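PDB 3OT5: UDP-N-acetylglucosamine 2-epimerase from Listeria monocytogenes, which probably catalyses the reversible epimerisation at C2 that interconverts UDP-N-acetylglucosamine and UDP-N-acetylmannosamine. Local coordinates for residues A[193-198]-A[396-401]; A[201-206]-A[379-384]; A[118-123]-A[141-146]. One frame throughout, in Å; residues are numbered along the deposited sequence.

Contact 1. Residues A[193-198]-A[396-401]; sequences TIFVTG and DRPEDF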
ATOM      1  N   THR A 193      20.590  -1.725 -12.246  1.00 47.76           N
ATOM      2  CA  THR A 193      19.328  -1.038 -12.510  1.00 44.85           C
ATOM      3  C   THR A 193      18.243  -1.241 -11.428  1.00 43.66           C
ATOM      4  O   THR A 193      17.160  -0.648 -11.514  1.00 40.23           O
ATOM      5  CB  THR A 193      18.756  -1.480 -13.866  1.00 43.75           C
ATOM      6  OG1 THR A 193      18.378  -2.858 -13.805  1.00 41.52           O
ATOM      7  CG2 THR A 193      19.790  -1.263 -14.986  1.00 44.80           C
ATOM      8  N   ILE A 194      18.526  -2.055 -10.413  1.00 44.69           N
ATOM      9  CA  ILE A 194      17.537  -2.321  -9.360  1.00 44.44           C
ATOM     10  C   ILE A 194      17.905  -1.650  -8.047  1.00 45.85           C
ATOM     11  O   ILE A 194      19.050  -1.742  -7.580  1.00 47.92           O
ATOM     12  CB  ILE A 194      17.405  -3.827  -9.073  1.00 45.82           C
ATOM     13  CG1 ILE A 194      17.130  -4.620 -10.353  1.00 45.31           C
ATOM     14  CG2 ILE A 194      16.290  -4.073  -8.068  1.00 44.31           C
ATOM     15  CD1 ILE A 194      17.313  -6.110 -10.153  1.00 46.92           C
ATOM     16  N   PHE A 195      16.923  -1.003  -7.426  1.00 44.27           N
ATOM     17  CA  PHE A 195      17.153  -0.338  -6.152  1.00 44.64           C
ATOM     18  C   PHE A 195      16.080  -0.710  -5.138  1.00 43.89           C
ATOM     19  O   PHE A 195      14.909  -0.464  -5.376  1.00 42.95           O
ATOM     20  CB  PHE A 195      17.155   1.184  -6.335  1.00 43.85           C
ATOM     21  CG  PHE A 195      18.237   1.688  -7.235  1.00 45.56           C
ATOM     22  CD1 PHE A 195      19.458   2.102  -6.710  1.00 51.21           C
ATOM     23  CD2 PHE A 195      18.049   1.744  -8.607  1.00 47.22           C
ATOM     24  CE1 PHE A 195      20.460   2.564  -7.535  1.00 51.48           C
ATOM     25  CE2 PHE A 195      19.060   2.212  -9.447  1.00 48.38           C
ATOM     26  CZ  PHE A 195      20.259   2.625  -8.909  1.00 49.00           C
ATOM     27  N   VAL A 196      16.485  -1.314  -4.019  1.00 45.04           N
ATOM     28  CA  VAL A 196      15.554  -1.643  -2.957  1.00 43.49           C
ATOM     29  C   VAL A 196      15.383  -0.308  -2.262  1.00 44.38           C
ATOM     30  O   VAL A 196      16.282   0.179  -1.594  1.00 45.32           O
ATOM     31  CB  VAL A 196      16.098  -2.678  -1.946  1.00 45.69           C
ATOM     32  CG1 VAL A 196      15.025  -2.971  -0.850  1.00 41.04           C
ATOM     33  CG2 VAL A 196      16.501  -3.958  -2.649  1.00 42.32           C
ATOM     34  N   THR A 197      14.214   0.279  -2.429  1.00 43.20           N
ATOM     35  CA  THR A 197      13.920   1.588  -1.881  1.00 43.07           C
ATOM     36  C   THR A 197      12.928   1.588  -0.731  1.00 43.36           C
ATOM     37  O   THR A 197      12.812   2.578  -0.004  1.00 42.92           O
ATOM     38  CB  THR A 197      13.256   2.407  -2.990  1.00 42.14           C
ATOM     39  OG1 THR A 197      12.041   1.751  -3.375  1.00 37.84           O
ATOM     40  CG2 THR A 197      14.181   2.505  -4.204  1.00 38.91           C
ATOM     41  N   GLY A 198      12.232   0.474  -0.550  1.00 43.64           N
ATOM     42  CA  GLY A 198      11.165   0.402   0.454  1.00 44.14           C
ATOM     43  C   GLY A 198       9.883   0.724  -0.307  1.00 41.47           C
ATOM     44  O   GLY A 198       9.913   0.984  -1.514  1.00 42.63           O
ATOM     45  N   ASP A 396      26.224  10.349  -6.939  1.00 84.11           N
ATOM     46  CA  ASP A 396      26.255   9.172  -6.063  1.00 84.66           C
ATOM     47  C   ASP A 396      25.053   8.232  -6.154  1.00 78.97           C
ATOM     48  O   ASP A 396      23.899   8.644  -5.975  1.00 74.80           O
ATOM     49  CB  ASP A 396      26.456   9.593  -4.599  1.00 88.76           C
ATOM     50  CG  ASP A 396      27.825  10.197  -4.347  1.00 96.46           C
ATOM     51  OD1 ASP A 396      28.601  10.353  -5.314  1.00101.76           O
ATOM     52  OD2 ASP A 396      28.126  10.511  -3.180  1.00103.36           O
ATOM     53  N   ARG A 397      25.350   6.962  -6.437  1.00 78.76           N
ATOM     54  CA  ARG A 397      24.339   5.909  -6.515  1.00 74.64           C
ATOM     55  C   ARG A 397      23.782   5.658  -5.120  1.00 72.03           C
ATOM     56  O   ARG A 397      24.535   5.339  -4.209  1.00 76.39           O
ATOM     57  CB  ARG A 397      24.970   4.615  -7.025  1.00 77.41           C
ATOM     58  CG  ARG A 397      24.025   3.435  -7.005  1.00 76.75           C
ATOM     59  CD  ARG A 397      24.732   2.121  -7.285  1.00 82.14           C
ATOM     60  NE  ARG A 397      23.779   1.015  -7.213  1.00 82.79           N
ATOM     61  CZ  ARG A 397      23.028   0.593  -8.230  1.00 81.99           C
ATOM     62  NH1 ARG A 397      23.112   1.174  -9.425  1.00 80.43           N
ATOM     63  NH2 ARG A 397      22.182  -0.418  -8.047  1.00 81.45           N
ATOM     64  N   PRO A 398      22.462   5.777  -4.944  1.00 67.43           N
ATOM     65  CA  PRO A 398      21.924   5.543  -3.615  1.00 65.14           C
ATOM     66  C   PRO A 398      22.041   4.072  -3.244  1.00 64.88           C
ATOM     67  O   PRO A 398      21.900   3.208  -4.099  1.00 62.69           O
ATOM     68  CB  PRO A 398      20.465   5.944  -3.764  1.00 61.97           C
ATOM     69  CG  PRO A 398      20.140   5.613  -5.175  1.00 60.01           C
ATOM     70  CD  PRO A 398      21.392   5.883  -5.954  1.00 63.52           C
ATOM     71  N   GLU A 399      22.314   3.787  -1.981  1.00 66.84           N
ATOM     72  CA  GLU A 399      22.442   2.409  -1.558  1.00 68.51           C
ATOM     73  C   GLU A 399      21.052   1.919  -1.151  1.00 63.75           C
ATOM     74  O   GLU A 399      20.178   2.718  -0.813  1.00 59.76           O
ATOM     75  CB  GLU A 399      23.457   2.296  -0.423  1.00 74.75           C
ATOM     76  CG  GLU A 399      24.031   0.899  -0.239  1.00 80.86           C
ATOM     77  CD  GLU A 399      25.218   0.887   0.705  1.00 92.04           C
ATOM     78  OE1 GLU A 399      25.198   1.640   1.705  1.00 98.07           O
ATOM     79  OE2 GLU A 399      26.170   0.113   0.456  1.00 98.28           O
ATOM     80  N   ASP A 400      20.850   0.609  -1.220  1.00 64.09           N
ATOM     81  CA  ASP A 400      19.569  -0.014  -0.873  1.00 61.36           C
ATOM     82  C   ASP A 400      19.076   0.260   0.542  1.00 61.54           C
ATOM     83  O   ASP A 400      19.860   0.526   1.458  1.00 64.41           O
ATOM     84  CB  ASP A 400      19.660  -1.535  -1.055  1.00 63.59           C
ATOM     85  CG  ASP A 400      19.730  -1.947  -2.505  1.00 63.15           C
ATOM     86  OD1 ASP A 400      19.288  -1.159  -3.363  1.00 60.36           O
ATOM     87  OD2 ASP A 400      20.186  -3.075  -2.782  1.00 67.09           O
ATOM     88  N   PHE A 401      17.761   0.200   0.706  1.00 59.06           N
ATOM     89  CA  PHE A 401      17.154   0.378   2.015  1.00 58.70           C
ATOM     90  C   PHE A 401      17.552  -0.833   2.849  1.00 61.47           C
ATOM     91  O   PHE A 401      17.306  -1.977   2.460  1.00 61.83           O
ATOM     92  CB  PHE A 401      15.631   0.536   1.913  1.00 55.21           C
ATOM     93  CG  PHE A 401      14.917   0.388   3.232  1.00 55.58           C
ATOM     94  CD1 PHE A 401      15.110   1.310   4.253  1.00 59.84           C
ATOM     95  CD2 PHE A 401      14.041  -0.664   3.445  1.00 54.77           C
ATOM     96  CE1 PHE A 401      14.459   1.167   5.478  1.00 61.22           C
ATOM     97  CE2 PHE A 401      13.375  -0.807   4.658  1.00 55.70           C
ATOM     98  CZ  PHE A 401      13.587   0.110   5.676  1.00 59.72           C
TER
HETATM   99  O   HOH W   1      17.772   2.343  -2.922  1.00 47.52           O
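V196 is held through both of its backbone polar atoms. Its carbonyl O receives the amide of F401, with F401 N and V196 O 2.7 Å apart and the bond fairly straight. Its N-H turns to the side chain of D400, where V196 N lies 2.9 Å from D400 OD1 and meets the carboxylate from above its plane, 62° out of it. With CG beside its own backbone N (chi1 -71°), D400 brings OD1 to the N-H at the strand's edge while OD2 makes a salt bridge with K181 of helix 178-186. A water donates to V196 O and E399 O, so the carbonyl of V196 accepts from two donors. Residues 194-196 form the last strand of the parallel seven-stranded sheet of the N-terminal Rossmann-like domain. The strand pairs with 172-175 along one edge, and the C-terminal tail, having left helix 380-392, runs along its other edge without becoming a regular strand. Farther out, the extended side chain of R397 lays its guanidinium against the ring of F195, the two planes 28° apart. F195 CE1 sits over the middle of the guanidinium, 3.3 Å from R397 CZ, and R397 NH1 finds its hydrogen bond at the carbonyl O of A192. The P398 and F195 side chains cross at about a right angle, F195 CE1 and P398 CD being 3.8 Å apart. V196 packs on the carboxylate of D400, its CB 3.7 Å from D400 CG. At the far end, F401 CB rests on the backbone of T197, 3.9 Å from T197 C.

Contact 2. Residues A[201-206]-A[379-384]; sequences AIDALK and FAANRI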
ATOM      1  N   ALA A 201       4.150   3.685   0.061  1.00 38.57           N
ATOM      2  CA  ALA A 201       2.914   3.735   0.850  1.00 38.91           C
ATOM      3  C   ALA A 201       3.206   4.208   2.265  1.00 39.36           C
ATOM      4  O   ALA A 201       2.392   4.889   2.881  1.00 41.71           O
ATOM      5  CB  ALA A 201       2.233   2.366   0.881  1.00 37.44           C
ATOM      6  N   ILE A 202       4.379   3.852   2.771  1.00 39.08           N
ATOM      7  CA  ILE A 202       4.781   4.258   4.100  1.00 38.85           C
ATOM      8  C   ILE A 202       5.093   5.759   4.058  1.00 40.39           C
ATOM      9  O   ILE A 202       4.709   6.482   4.977  1.00 41.20           O
ATOM     10  CB  ILE A 202       5.953   3.405   4.594  1.00 39.52           C
ATOM     11  CG1 ILE A 202       5.519   1.926   4.623  1.00 42.48           C
ATOM     12  CG2 ILE A 202       6.409   3.868   5.961  1.00 36.69           C
ATOM     13  CD1 ILE A 202       6.635   0.933   4.881  1.00 45.93           C
ATOM     14  N   ASP A 203       5.744   6.241   2.983  1.00 39.67           N
ATOM     15  CA  ASP A 203       6.032   7.681   2.856  1.00 40.07           C
ATOM     16  C   ASP A 203       4.705   8.448   2.908  1.00 39.57           C
ATOM     17  O   ASP A 203       4.618   9.540   3.474  1.00 41.07           O
ATOM     18  CB  ASP A 203       6.728   8.074   1.530  1.00 39.47           C
ATOM     19  CG  ASP A 203       8.061   7.369   1.295  1.00 38.91           C
ATOM     20  OD1 ASP A 203       8.918   7.978   0.611  1.00 43.55           O
ATOM     21  OD2 ASP A 203       8.275   6.234   1.773  1.00 38.90           O
ATOM     22  N   ALA A 204       3.680   7.882   2.290  1.00 38.01           N
ATOM     23  CA  ALA A 204       2.357   8.515   2.251  1.00 39.43           C
ATOM     24  C   ALA A 204       1.804   8.857   3.642  1.00 40.01           C
ATOM     25  O   ALA A 204       1.127   9.854   3.809  1.00 42.17           O
ATOM     26  CB  ALA A 204       1.378   7.629   1.519  1.00 36.91           C
ATOM     27  N   LEU A 205       2.099   8.025   4.627  1.00 40.99           N
ATOM     28  CA  LEU A 205       1.619   8.238   5.996  1.00 42.41           C
ATOM     29  C   LEU A 205       2.060   9.596   6.562  1.00 44.65           C
ATOM     30  O   LEU A 205       1.362  10.189   7.394  1.00 45.10           O
ATOM     31  CB  LEU A 205       2.106   7.105   6.910  1.00 41.31           C
ATOM     32  CG  LEU A 205       1.659   5.673   6.539  1.00 42.17           C
ATOM     33  CD1 LEU A 205       2.373   4.603   7.402  1.00 40.77           C
ATOM     34  CD2 LEU A 205       0.148   5.516   6.639  1.00 41.44           C
ATOM     35  N   LYS A 206       3.203  10.108   6.109  1.00 45.63           N
ATOM     36  CA  LYS A 206       3.671  11.392   6.615  1.00 48.12           C
ATOM     37  C   LYS A 206       2.677  12.487   6.230  1.00 48.54           C
ATOM     38  O   LYS A 206       2.551  13.482   6.926  1.00 50.70           O
ATOM     39  CB  LYS A 206       5.080  11.715   6.098  1.00 50.64           C
ATOM     40  CG  LYS A 206       6.163  10.714   6.538  1.00 52.15           C
ATOM     41  CD  LYS A 206       7.555  11.082   6.014  1.00 55.91           C
ATOM     42  CE  LYS A 206       7.617  11.060   4.481  1.00 56.90           C
ATOM     43  NZ  LYS A 206       8.984  11.333   3.968  1.00 57.25           N
ATOM     44  N   PHE A 379      10.956   6.772   3.472  1.00 44.39           N
ATOM     45  CA  PHE A 379      11.796   7.592   2.625  1.00 46.33           C
ATOM     46  C   PHE A 379      12.103   6.905   1.318  1.00 43.50           C
ATOM     47  O   PHE A 379      13.132   7.151   0.711  1.00 46.57           O
ATOM     48  CB  PHE A 379      13.080   8.008   3.361  1.00 49.56           C
ATOM     49  CG  PHE A 379      12.826   8.872   4.553  1.00 53.54           C
ATOM     50  CD1 PHE A 379      12.631  10.235   4.406  1.00 58.46           C
ATOM     51  CD2 PHE A 379      12.784   8.329   5.826  1.00 57.07           C
ATOM     52  CE1 PHE A 379      12.387  11.040   5.505  1.00 64.96           C
ATOM     53  CE2 PHE A 379      12.551   9.127   6.929  1.00 61.20           C
ATOM     54  CZ  PHE A 379      12.350  10.484   6.770  1.00 65.07           C
ATOM     55  N   ALA A 380      11.188   6.058   0.867  1.00 41.79           N
ATOM     56  CA  ALA A 380      11.365   5.362  -0.398  1.00 38.85           C
ATOM     57  C   ALA A 380      11.431   6.375  -1.541  1.00 38.68           C
ATOM     58  O   ALA A 380      12.206   6.205  -2.470  1.00 40.66           O
ATOM     59  CB  ALA A 380      10.237   4.375  -0.621  1.00 37.34           C
ATOM     60  N   ALA A 381      10.639   7.438  -1.447  1.00 39.14           N
ATOM     61  CA  ALA A 381      10.603   8.476  -2.475  1.00 40.00           C
ATOM     62  C   ALA A 381      11.974   9.123  -2.682  1.00 40.53           C
ATOM     63  O   ALA A 381      12.413   9.321  -3.809  1.00 38.01           O
ATOM     64  CB  ALA A 381       9.557   9.542  -2.123  1.00 40.32           C
ATOM     65  N   ASN A 382      12.647   9.433  -1.579  1.00 43.20           N
ATOM     66  CA  ASN A 382      13.956  10.066  -1.624  1.00 45.24           C
ATOM     67  C   ASN A 382      14.967   9.160  -2.291  1.00 43.73           C
ATOM     68  O   ASN A 382      15.764   9.614  -3.110  1.00 45.55           O
ATOM     69  CB  ASN A 382      14.388  10.445  -0.213  1.00 49.03           C
ATOM     70  CG  ASN A 382      13.428  11.406   0.429  1.00 55.15           C
ATOM     71  OD1 ASN A 382      12.777  11.072   1.412  1.00 61.15           O
ATOM     72  ND2 ASN A 382      13.249  12.572  -0.191  1.00 61.80           N
ATOM     73  N   ARG A 383      14.933   7.876  -1.950  1.00 42.76           N
ATOM     74  CA  ARG A 383      15.829   6.905  -2.576  1.00 41.32           C
ATOM     75  C   ARG A 383      15.489   6.783  -4.064  1.00 39.98           C
ATOM     76  O   ARG A 383      16.371   6.695  -4.899  1.00 40.85           O
ATOM     77  CB  ARG A 383      15.739   5.541  -1.890  1.00 41.33           C
ATOM     78  CG  ARG A 383      16.206   5.553  -0.411  1.00 42.38           C
ATOM     79  CD  ARG A 383      16.241   4.158   0.187  1.00 37.13           C
ATOM     80  NE  ARG A 383      16.597   4.204   1.604  1.00 45.83           N
ATOM     81  CZ  ARG A 383      15.723   4.330   2.601  1.00 41.45           C
ATOM     82  NH1 ARG A 383      14.426   4.404   2.361  1.00 39.10           N
ATOM     83  NH2 ARG A 383      16.147   4.370   3.842  1.00 47.44           N
ATOM     84  N   ILE A 384      14.206   6.798  -4.401  1.00 39.49           N
ATOM     85  CA  ILE A 384      13.820   6.702  -5.812  1.00 38.57           C
ATOM     86  C   ILE A 384      14.409   7.895  -6.584  1.00 39.46           C
ATOM     87  O   ILE A 384      15.052   7.704  -7.611  1.00 39.35           O
ATOM     88  CB  ILE A 384      12.288   6.596  -6.000  1.00 38.25           C
ATOM     89  CG1 ILE A 384      11.778   5.263  -5.453  1.00 35.98           C
ATOM     90  CG2 ILE A 384      11.889   6.706  -7.497  1.00 33.34           C
ATOM     91  CD1 ILE A 384      10.245   5.131  -5.468  1.00 36.14           C
TER
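D203, projecting from helix 200-208, reaches the backbone amides at the start of helix 380-392 and supplies acceptors to its first turn from outside, an N-terminal capping interaction provided by a side chain distant in sequence. The firmer of its two bonds runs from A381 N to D203 OD1, 2.7 Å long and nearly straight at 169°; the donor comes in on the syn side of the carboxylate, somewhat out of its plane. A380 N donates to D203 OD2 at 3.1 Å, a more bent bond of 150°, and the position of that oxygen is less certain. The amide of F379, in the N-cap position, is near the same carboxylate but bonds to D377 OD1 instead. Thus F379 N is satisfied by D377 and A381 N by D203, while the bond of A380 N is less sure. The negative carboxylate also faces the positive end of the helix dipole, which probably helps to stabilise the charge in this buried place. Behind the carboxylate, the D203 side chain touches P45 of helix 37-51. From R383 on, the helix pairs within itself: R383 N bonds to F379 O and I384 N to A380 O. K206, one turn along from D203, works at the exposed margin, where its ammonium group finds the carbonyl O of G378. The bend at chi3 (-63°) brings that group beside the F379 ring, approached obliquely, with K206 NZ 3.7 Å from F379 CE1.

Contact 3. Residues A[118-123]-A[141-146]; sequences VLVHGD and LGHVEA
Strands 118-121 and 141-144 lie side by side in parallel, and the packing is tight where L119 meets G142. L119 CD2 comes within 3.6 Å of G142 CA, set directly against the bare backbone of the glycine. Four backbone bonds lace the pair: G142 N to V118 O, V120 N to G142 O, V144 N to V120 O, and G122 N to V144 O, the first measuring 2.8 Å. On the opposite face L141 CD1 touches V120 CG2 at 3.9 Å, and helices 125-136 and 159-169 close over both residues. The two strands and the intervening helix 125-136 make a beta-alpha-beta crossover in the middle of the Rossmann-like sheet, with strand 28-34 flanking 118-121 and strand 172-175 flanking 141-144. Beyond their C-terminal ends, the region where Rossmann-like folds usually bind ligands, side chains take over from backbone pairing. H143 NE2 donates to G122 O at 2.8 Å, with the oxygen close to the plane of the imidazole; CG anti to the backbone N (chi1 -171°) carries the ring forward to it. H121 receives V144 O over one face of its ring, and its CD2 meets V144 CG1 at 3.7 Å. E145 CB makes an off-centre CH-pi contact with the same imidazole, 4.1 Å from the ring centroid. The partly exposed side is wetter and more loosely joined: a water lies 2.9 Å from E145 OE1 and only weakly reaches D123 OD2. Both acids also have basic partners, E145 OE2 in a salt bridge with K42 and D123 OD2 in another with R163.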
ATOM      1  N   VAL A 118       9.433   8.151 -17.510  1.00 35.58           N
ATOM      2  CA  VAL A 118       8.062   7.931 -17.139  1.00 34.62           C
ATOM      3  C   VAL A 118       8.071   6.933 -16.008  1.00 34.57           C
ATOM      4  O   VAL A 118       8.793   5.921 -16.074  1.00 35.22           O
ATOM      5  CB  VAL A 118       7.250   7.377 -18.299  1.00 32.92           C
ATOM      6  CG1 VAL A 118       5.785   7.171 -17.865  1.00 33.91           C
ATOM      7  CG2 VAL A 118       7.321   8.327 -19.472  1.00 34.17           C
ATOM      8  N   LEU A 119       7.291   7.220 -14.965  1.00 34.19           N
ATOM      9  CA  LEU A 119       7.214   6.328 -13.819  1.00 34.14           C
ATOM     10  C   LEU A 119       5.838   5.726 -13.747  1.00 34.16           C
ATOM     11  O   LEU A 119       4.827   6.446 -13.716  1.00 33.97           O
ATOM     12  CB  LEU A 119       7.528   7.042 -12.506  1.00 35.22           C
ATOM     13  CG  LEU A 119       8.889   7.723 -12.431  1.00 36.17           C
ATOM     14  CD1 LEU A 119       9.019   8.488 -11.115  1.00 36.64           C
ATOM     15  CD2 LEU A 119      10.009   6.700 -12.614  1.00 37.51           C
ATOM     16  N   VAL A 120       5.810   4.395 -13.756  1.00 34.01           N
ATOM     17  CA  VAL A 120       4.573   3.641 -13.654  1.00 34.03           C
ATOM     18  C   VAL A 120       4.691   2.876 -12.350  1.00 37.05           C
ATOM     19  O   VAL A 120       5.810   2.581 -11.853  1.00 36.05           O
ATOM     20  CB  VAL A 120       4.344   2.718 -14.865  1.00 34.79           C
ATOM     21  CG1 VAL A 120       4.274   3.573 -16.203  1.00 31.10           C
ATOM     22  CG2 VAL A 120       5.426   1.686 -14.956  1.00 30.67           C
ATOM     23  N   HIS A 121       3.546   2.556 -11.776  1.00 38.10           N
ATOM     24  CA  HIS A 121       3.539   1.882 -10.515  1.00 38.88           C
ATOM     25  C   HIS A 121       2.922   0.499 -10.515  1.00 39.10           C
ATOM     26  O   HIS A 121       1.890   0.241 -11.149  1.00 36.30           O
ATOM     27  CB  HIS A 121       2.756   2.715  -9.501  1.00 40.72           C
ATOM     28  CG  HIS A 121       2.722   2.107  -8.137  1.00 41.22           C
ATOM     29  ND1 HIS A 121       1.925   1.026  -7.827  1.00 44.00           N
ATOM     30  CD2 HIS A 121       3.402   2.412  -7.005  1.00 42.84           C
ATOM     31  CE1 HIS A 121       2.120   0.687  -6.563  1.00 42.31           C
ATOM     32  NE2 HIS A 121       3.005   1.518  -6.041  1.00 38.34           N
ATOM     33  N   GLY A 122       3.573  -0.377  -9.762  1.00 37.68           N
ATOM     34  CA  GLY A 122       3.093  -1.719  -9.540  1.00 38.74           C
ATOM     35  C   GLY A 122       2.635  -2.595 -10.686  1.00 38.58           C
ATOM     36  O   GLY A 122       3.292  -2.708 -11.724  1.00 38.08           O
ATOM     37  N   ASP A 123       1.448  -3.161 -10.510  1.00 38.23           N
ATOM     38  CA  ASP A 123       0.943  -4.156 -11.430  1.00 38.08           C
ATOM     39  C   ASP A 123      -0.403  -3.920 -12.106  1.00 37.85           C
ATOM     40  O   ASP A 123      -1.011  -4.860 -12.631  1.00 36.87           O
ATOM     41  CB  ASP A 123       0.891  -5.429 -10.615  1.00 38.15           C
ATOM     42  CG  ASP A 123       0.163  -5.234  -9.310  1.00 42.91           C
ATOM     43  OD1 ASP A 123      -0.775  -4.395  -9.264  1.00 43.77           O
ATOM     44  OD2 ASP A 123       0.509  -5.930  -8.333  1.00 53.51           O
ATOM     45  N   LEU A 141      11.974   4.157 -18.701  1.00 38.53           N
ATOM     46  CA  LEU A 141      10.858   3.679 -17.903  1.00 37.59           C
ATOM     47  C   LEU A 141      11.314   3.284 -16.511  1.00 36.47           C
ATOM     48  O   LEU A 141      12.208   2.454 -16.345  1.00 37.83           O
ATOM     49  CB  LEU A 141      10.201   2.465 -18.578  1.00 36.26           C
ATOM     50  CG  LEU A 141       8.968   1.890 -17.874  1.00 34.72           C
ATOM     51  CD1 LEU A 141       7.898   2.953 -17.684  1.00 30.72           C
ATOM     52  CD2 LEU A 141       8.404   0.708 -18.657  1.00 34.56           C
ATOM     53  N   GLY A 142      10.689   3.887 -15.512  1.00 35.66           N
ATOM     54  CA  GLY A 142      10.996   3.592 -14.130  1.00 35.86           C
ATOM     55  C   GLY A 142       9.792   2.866 -13.561  1.00 34.74           C
ATOM     56  O   GLY A 142       8.646   3.281 -13.788  1.00 31.98           O
ATOM     57  N   HIS A 143      10.048   1.799 -12.812  1.00 33.82           N
ATOM     58  CA  HIS A 143       8.969   0.993 -12.234  1.00 32.30           C
ATOM     59  C   HIS A 143       8.993   1.070 -10.716  1.00 33.82           C
ATOM     60  O   HIS A 143       9.901   0.541 -10.061  1.00 33.93           O
ATOM     61  CB  HIS A 143       9.106  -0.425 -12.784  1.00 31.57           C
ATOM     62  CG  HIS A 143       7.960  -1.334 -12.474  1.00 32.53           C
ATOM     63  ND1 HIS A 143       8.100  -2.702 -12.417  1.00 32.64           N
ATOM     64  CD2 HIS A 143       6.674  -1.073 -12.146  1.00 32.43           C
ATOM     65  CE1 HIS A 143       6.934  -3.249 -12.132  1.00 32.57           C
ATOM     66  NE2 HIS A 143       6.055  -2.281 -11.951  1.00 32.13           N
ATOM     67  N   VAL A 144       7.999   1.773 -10.164  1.00 34.17           N
ATOM     68  CA  VAL A 144       7.872   1.951  -8.724  1.00 33.88           C
ATOM     69  C   VAL A 144       7.167   0.719  -8.200  1.00 35.39           C
ATOM     70  O   VAL A 144       6.151   0.339  -8.743  1.00 33.93           O
ATOM     71  CB  VAL A 144       7.081   3.215  -8.372  1.00 33.85           C
ATOM     72  CG1 VAL A 144       6.967   3.359  -6.870  1.00 30.30           C
ATOM     73  CG2 VAL A 144       7.762   4.453  -8.983  1.00 34.40           C
ATOM     74  N   GLU A 145       7.697   0.128  -7.117  1.00 35.84           N
ATOM     75  CA  GLU A 145       7.179  -1.118  -6.548  1.00 37.52           C
ATOM     76  C   GLU A 145       7.413  -2.219  -7.587  1.00 37.86           C
ATOM     77  O   GLU A 145       6.479  -2.875  -8.076  1.00 37.42           O
ATOM     78  CB  GLU A 145       5.708  -1.032  -6.113  1.00 38.40           C
ATOM     79  CG  GLU A 145       5.207  -2.336  -5.504  1.00 41.68           C
ATOM     80  CD  GLU A 145       3.771  -2.280  -5.018  1.00 48.11           C
ATOM     81  OE1 GLU A 145       2.915  -2.862  -5.721  1.00 49.05           O
ATOM     82  OE2 GLU A 145       3.488  -1.633  -3.974  1.00 49.64           O
ATOM     83  N   ALA A 146       8.694  -2.423  -7.885  1.00 36.68           N
ATOM     84  CA  ALA A 146       9.138  -3.373  -8.884  1.00 36.49           C
ATOM     85  C   ALA A 146       9.533  -4.725  -8.359  1.00 36.73           C
ATOM     86  O   ALA A 146      10.193  -4.839  -7.317  1.00 38.81           O
ATOM     87  CB  ALA A 146      10.348  -2.773  -9.648  1.00 34.92           C
TER
HETATM   88  O   HOH W   2       3.601  -4.690  -7.843  1.00 48.25           O

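How the contacts relate
Contacts 1 and 3 belong to the same parallel sheet, contact 3 in its interior and contact 1 on the outermost strand, with centres about 14 Å apart and nearest atoms about 6 Å apart. Contact 2 touches both. T197 O lies 3.2 Å from A380 CB, while I384 CD1 packs 4.0 Å from V144 CG1. Helix 380-392 therefore bridges the sheet's middle and its edge before the tail returns to strand 194-196, and contact 2 is nested within the long loop closed by contact 1. Diethylene glycol lies about 4 Å from the F379 side chain in contact 2, and the P398 side chain in contact 1 is about 5 Å from bound diethylene glycol; both probably come from the crystallisation liquor.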